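Local structure of NBS-LRR class disease resistance protein (Oryza sativa subsp. japonica, 6FU9) at residues K23-V28 with H35-A40; N58-L63 with A70-V75. The protein probably acts as a plant immune receptor that detects pathogen effectors, here through a small ferredoxin-like domain resembling heavy-metal-associated domains. One frame throughout, in Å; residues are numbered along the deposited sequence.

Contact 1 (K23-V28 with H35-A40)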
loop_
_atom_site.group_PDB
_atom_site.type_symbol
_atom_site.label_atom_id
_atom_site.label_comp_id
_atom_site.label_asym_id
_atom_site.label_seq_id
_atom_site.Cartn_x
_atom_site.Cartn_y
_atom_site.Cartn_z
ATOM N N LYS A 23 3.230 -8.541 -16.654
ATOM C CA LYS A 23 3.967 -9.684 -16.133
ATOM C C LYS A 23 3.870 -9.823 -14.601
ATOM O O LYS A 23 3.689 -10.919 -14.095
ATOM C CB LYS A 23 5.411 -9.527 -16.470
ATOM C CG LYS A 23 6.242 -10.760 -16.159
ATOM C CD LYS A 23 7.363 -10.969 -17.164
ATOM C CE LYS A 23 8.187 -9.718 -17.450
ATOM N NZ LYS A 23 9.103 -10.053 -18.564
ATOM N N ALA A 24 3.964 -8.713 -13.909
ATOM C CA ALA A 24 3.826 -8.690 -12.478
ATOM C C ALA A 24 2.429 -9.136 -12.122
ATOM O O ALA A 24 2.276 -9.994 -11.221
ATOM C CB ALA A 24 4.101 -7.310 -11.966
ATOM N N MET A 25 1.393 -8.632 -12.794
ATOM C CA MET A 25 0.057 -9.010 -12.384
ATOM C C MET A 25 -0.176 -10.506 -12.667
ATOM O O MET A 25 -0.811 -11.194 -11.859
ATOM C CB MET A 25 -1.059 -8.037 -12.883
ATOM C CG MET A 25 -1.420 -6.689 -12.006
ATOM S SD MET A 25 -2.670 -5.839 -12.850
ATOM C CE MET A 25 -1.962 -5.530 -14.480
ATOM N N SER A 26 0.332 -11.029 -13.778
ATOM C CA SER A 26 0.169 -12.419 -14.106
ATOM C C SER A 26 0.884 -13.344 -13.098
ATOM O O SER A 26 0.339 -14.361 -12.669
ATOM C CB SER A 26 0.685 -12.659 -15.518
ATOM O OG SER A 26 0.381 -13.969 -15.867
ATOM N N LEU A 27 2.110 -12.994 -12.779
ATOM C CA LEU A 27 2.890 -13.764 -11.799
ATOM C C LEU A 27 2.198 -13.778 -10.443
ATOM O O LEU A 27 2.027 -14.843 -9.849
ATOM C CB LEU A 27 4.288 -13.186 -11.682
ATOM C CG LEU A 27 5.294 -13.896 -10.794
ATOM C CD1 LEU A 27 6.679 -13.397 -11.247
ATOM C CD2 LEU A 27 5.096 -13.587 -9.366
ATOM N N VAL A 28 1.745 -12.636 -9.998
ATOM C CA VAL A 28 1.071 -12.579 -8.712
ATOM C C VAL A 28 -0.209 -13.333 -8.731
ATOM O O VAL A 28 -0.510 -14.118 -7.790
ATOM C CB VAL A 28 0.888 -11.110 -8.270
ATOM C CG1 VAL A 28 0.116 -11.042 -6.953
ATOM C CG2 VAL A 28 2.184 -10.401 -8.102
ATOM N N HIS A 35 -6.005 -13.673 -3.950
ATOM C CA HIS A 35 -7.358 -13.425 -4.400
ATOM C C HIS A 35 -7.455 -12.312 -5.421
ATOM O O HIS A 35 -8.302 -12.408 -6.321
ATOM C CB HIS A 35 -8.238 -13.079 -3.219
ATOM C CG HIS A 35 -8.447 -14.232 -2.310
ATOM N ND1 HIS A 35 -9.412 -14.216 -1.342
ATOM C CD2 HIS A 35 -7.792 -15.398 -2.186
ATOM C CE1 HIS A 35 -9.338 -15.342 -0.650
ATOM N NE2 HIS A 35 -8.382 -16.089 -1.168
ATOM N N SER A 36 -6.670 -11.271 -5.281
ATOM C CA SER A 36 -6.695 -10.136 -6.214
ATOM C C SER A 36 -5.414 -9.387 -6.149
ATOM O O SER A 36 -4.706 -9.382 -5.113
ATOM C CB SER A 36 -7.908 -9.312 -5.999
ATOM O OG SER A 36 -7.949 -8.788 -4.739
ATOM N N VAL A 37 -5.082 -8.698 -7.250
ATOM C CA VAL A 37 -3.895 -7.933 -7.345
ATOM C C VAL A 37 -4.207 -6.697 -8.243
ATOM O O VAL A 37 -4.926 -6.829 -9.232
ATOM C CB VAL A 37 -2.696 -8.740 -7.863
ATOM C CG1 VAL A 37 -2.996 -9.466 -9.182
ATOM C CG2 VAL A 37 -1.439 -7.872 -8.017
ATOM N N ALA A 38 -3.640 -5.572 -7.875
ATOM C CA ALA A 38 -3.765 -4.353 -8.686
ATOM C C ALA A 38 -2.475 -3.587 -8.715
ATOM O O ALA A 38 -1.655 -3.660 -7.787
ATOM C CB ALA A 38 -4.869 -3.476 -8.138
ATOM N N ILE A 39 -2.287 -2.760 -9.730
ATOM C CA ILE A 39 -1.210 -1.813 -9.805
ATOM C C ILE A 39 -1.783 -0.483 -9.433
ATOM O O ILE A 39 -2.754 -0.067 -10.032
ATOM C CB ILE A 39 -0.479 -1.845 -11.189
ATOM C CG1 ILE A 39 0.345 -3.192 -11.163
ATOM C CG2 ILE A 39 0.402 -0.619 -11.243
ATOM C CD1 ILE A 39 0.843 -3.712 -12.451
ATOM N N ALA A 40 -1.171 0.200 -8.503
ATOM C CA ALA A 40 -1.658 1.440 -7.857
ATOM C C ALA A 40 -0.466 2.365 -7.678
ATOM O O ALA A 40 0.636 2.127 -8.214
ATOM C CB ALA A 40 -2.317 1.127 -6.502
#

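Contact 2 (N58-L63 with A70-V75)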
loop_
_atom_site.group_PDB
_atom_site.type_symbol
_atom_site.label_atom_id
_atom_site.label_comp_id
_atom_site.label_asym_id
_atom_site.label_seq_id
_atom_site.Cartn_x
_atom_site.Cartn_y
_atom_site.Cartn_z
ATOM N N ASN A 58 8.536 -16.320 -0.911
ATOM C CA ASN A 58 8.749 -16.842 -2.252
ATOM C C ASN A 58 8.242 -15.820 -3.284
ATOM O O ASN A 58 8.843 -15.706 -4.341
ATOM C CB ASN A 58 8.097 -18.236 -2.428
ATOM C CG ASN A 58 9.075 -19.401 -2.186
ATOM O OD1 ASN A 58 8.792 -20.348 -1.424
ATOM N ND2 ASN A 58 10.190 -19.371 -2.875
ATOM N N LEU A 59 7.157 -15.135 -2.984
ATOM C CA LEU A 59 6.609 -14.204 -3.979
ATOM C C LEU A 59 7.564 -13.051 -4.281
ATOM O O LEU A 59 7.806 -12.720 -5.465
ATOM C CB LEU A 59 5.277 -13.660 -3.480
ATOM C CG LEU A 59 4.622 -12.637 -4.414
ATOM C CD1 LEU A 59 4.490 -13.128 -5.843
ATOM C CD2 LEU A 59 3.277 -12.233 -3.838
ATOM N N VAL A 60 8.183 -12.452 -3.265
ATOM C CA VAL A 60 9.134 -11.420 -3.534
ATOM C C VAL A 60 10.345 -11.895 -4.333
ATOM O O VAL A 60 10.845 -11.186 -5.203
ATOM C CB VAL A 60 9.488 -10.620 -2.302
ATOM C CG1 VAL A 60 10.473 -11.393 -1.407
ATOM C CG2 VAL A 60 10.058 -9.269 -2.672
ATOM N N SER A 61 10.811 -13.104 -4.053
ATOM C CA SER A 61 11.895 -13.689 -4.799
ATOM C C SER A 61 11.540 -13.847 -6.275
ATOM O O SER A 61 12.343 -13.510 -7.191
ATOM C CB SER A 61 12.294 -15.041 -4.133
ATOM O OG SER A 61 13.224 -15.697 -4.916
ATOM N N ALA A 62 10.337 -14.350 -6.530
ATOM C CA ALA A 62 9.900 -14.567 -7.900
ATOM C C ALA A 62 9.796 -13.224 -8.624
ATOM O O ALA A 62 10.237 -13.101 -9.781
ATOM C CB ALA A 62 8.565 -15.306 -7.918
ATOM N N LEU A 63 9.265 -12.214 -7.948
ATOM C CA LEU A 63 9.170 -10.872 -8.572
ATOM C C LEU A 63 10.518 -10.321 -8.895
ATOM O O LEU A 63 10.714 -9.706 -10.001
ATOM C CB LEU A 63 8.388 -9.916 -7.640
ATOM C CG LEU A 63 6.901 -10.180 -7.558
ATOM C CD1 LEU A 63 6.281 -9.475 -6.369
ATOM C CD2 LEU A 63 6.173 -9.792 -8.812
ATOM N N ALA A 70 11.826 -5.587 -6.680
ATOM C CA ALA A 70 10.731 -5.446 -5.772
ATOM C C ALA A 70 11.169 -5.244 -4.324
ATOM O O ALA A 70 12.092 -5.902 -3.870
ATOM C CB ALA A 70 9.815 -6.653 -5.914
ATOM N N MET A 71 10.480 -4.323 -3.646
ATOM C CA MET A 71 10.635 -4.120 -2.203
ATOM C C MET A 71 9.262 -4.166 -1.534
ATOM O O MET A 71 8.260 -3.674 -2.081
ATOM C CB MET A 71 11.312 -2.809 -1.887
ATOM C CG MET A 71 12.723 -2.718 -2.503
ATOM S SD MET A 71 13.920 -3.829 -1.686
ATOM C CE MET A 71 14.203 -2.876 -0.184
ATOM N N PHE A 72 9.220 -4.658 -0.316
ATOM C CA PHE A 72 8.012 -4.530 0.480
ATOM C C PHE A 72 7.771 -3.086 0.870
ATOM O O PHE A 72 8.690 -2.401 1.366
ATOM C CB PHE A 72 8.066 -5.384 1.743
ATOM C CG PHE A 72 7.926 -6.864 1.538
ATOM C CD1 PHE A 72 6.707 -7.441 1.601
ATOM C CD2 PHE A 72 9.034 -7.683 1.393
ATOM C CE1 PHE A 72 6.565 -8.828 1.508
ATOM C CE2 PHE A 72 8.899 -9.040 1.315
ATOM C CZ PHE A 72 7.654 -9.625 1.328
ATOM N N LEU A 73 6.532 -2.624 0.741
ATOM C CA LEU A 73 6.067 -1.349 1.261
ATOM C C LEU A 73 5.177 -1.510 2.468
ATOM O O LEU A 73 5.229 -0.681 3.378
ATOM C CB LEU A 73 5.344 -0.528 0.129
ATOM C CG LEU A 73 4.660 0.789 0.554
ATOM C CD1 LEU A 73 5.652 1.798 1.090
ATOM C CD2 LEU A 73 3.907 1.393 -0.659
ATOM N N GLU A 74 4.296 -2.496 2.423
ATOM C CA GLU A 74 3.357 -2.681 3.521
ATOM C C GLU A 74 3.008 -4.135 3.696
ATOM O O GLU A 74 2.864 -4.896 2.723
ATOM C CB GLU A 74 2.067 -1.906 3.202
ATOM C CG GLU A 74 0.930 -2.188 4.165
ATOM C CD GLU A 74 -0.343 -1.512 3.735
ATOM O OE1 GLU A 74 -0.307 -0.566 2.941
ATOM O OE2 GLU A 74 -1.428 -1.926 4.265
ATOM N N VAL A 75 2.851 -4.503 4.974
ATOM C CA VAL A 75 2.246 -5.788 5.321
ATOM C C VAL A 75 1.149 -5.496 6.351
ATOM O O VAL A 75 1.437 -4.872 7.384
ATOM C CB VAL A 75 3.298 -6.771 5.903
ATOM C CG1 VAL A 75 2.673 -8.048 6.345
ATOM C CG2 VAL A 75 4.401 -7.046 4.888
#

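Contact 1 (K23-V28 with H35-A40)
M25 and V28 of helix 18-29 pack on V37 and I39 of strand 34-40, the return half of the first beta-alpha-beta crossover of a ferredoxin-like fold. The axes of the two short segments run nearly antiparallel, at 165°, and approach to 8.6 Å, as expected when the chain reverses after the helix and runs back beneath it as a strand. Alternation along the strand brings V37 and I39 to the helix, while three-residue spacing puts M25 and V28 on one helical face.

V28 meets V37 mainly through one methyl. With CG1 anti to the backbone N (chi1 177°), that branch points at the strand and lies 3.7 Å from both CB and CG2 of V37, so it rests on the isopropyl group instead of touching one methyl. The other V37 methyl, CG1, sits 3.9 Å from the backbone O of M25. Beta-branched valine suits the strand, offering two methyls close to the backbone.

Where the two backbones stand a little further apart, longer side chains bridge the gap: M25 and I39 cross obliquely. The extended isoleucine brings CD1 to 3.8 Å from M25 CG. The methionine chain then bends at its last torsion (chi3 -57°), which returns CE to 3.9 Å from the same I39 CD1; SD lies at 4.1 Å from it. The thioether thus curls round one methyl, a fit for which flexible, unbranched methionine is well suited.

On the opposite face, A38 packs on an aromatic side chain of a second protein, and S36 OG hydrogen-bonds to a polar side chain of the same partner. Between helix and strand the side-chain contacts are wholly apolar, so the helix is held by shape and burial of hydrocarbon rather than by directional bonds.

Contact 2 (N58-L63 with A70-V75)
V60 and F72 meet at about a right angle, branched valine against the far end of phenylalanine. V60 CG1 lies 3.9 Å from F72 CE2 and V60 CB 4.0 Å from the same carbon, so the isopropyl group meets the ring obliquely, at its CE2 corner. F72 CG, anti to the carbonyl carbon (chi1 -73°), swings the ring back to the helix, and the length of phenylalanine carries CE2 and CZ across to V60. The fork of V60 serves two neighbours: CG2, anti to the backbone N, goes toward A70.

The methyl of A70, just before strand 71-77, points at the helix one turn further on, CB lying 4.0 Å from L63 CB and 4.2 Å from V60 CG2. L63 meets it with CB, while its longer branch reaches V28 of the other helix. Small alanine suits this closest passage, and its carbonyl O accepts a hydrogen bond from R64 NE.

The F72 ring also meets F11 of strand 7-12, planes at about 45°, and an aromatic side chain of a second protein. Such packing of a helix on the strand that follows it, outermost within this chain, is typical of the second beta-alpha-beta crossover of a ferredoxin-like fold.

How the contacts relate
From the N terminus, strand 7-12 leads into helix 18-29, and contact 1 closes the short connection from that helix to strand 34-40. Strand 46-51 and helix 56-66 follow, and contact 2 closes the equivalent connection to strand 71-77. The two loops lie in series, neither nesting nor crossing. Between them they tie both helices to the two strands that are outermost within this chain, in one antiparallel sheet ordered 34-40, 46-51, 7-12, 71-77. The helices also touch each other: L27 CD2 lies 3.6 Å from L59 CD1, and V28 reaches L63, making one continuous core. Beyond strand 71-77 the sheet runs on into a strand of a second protein.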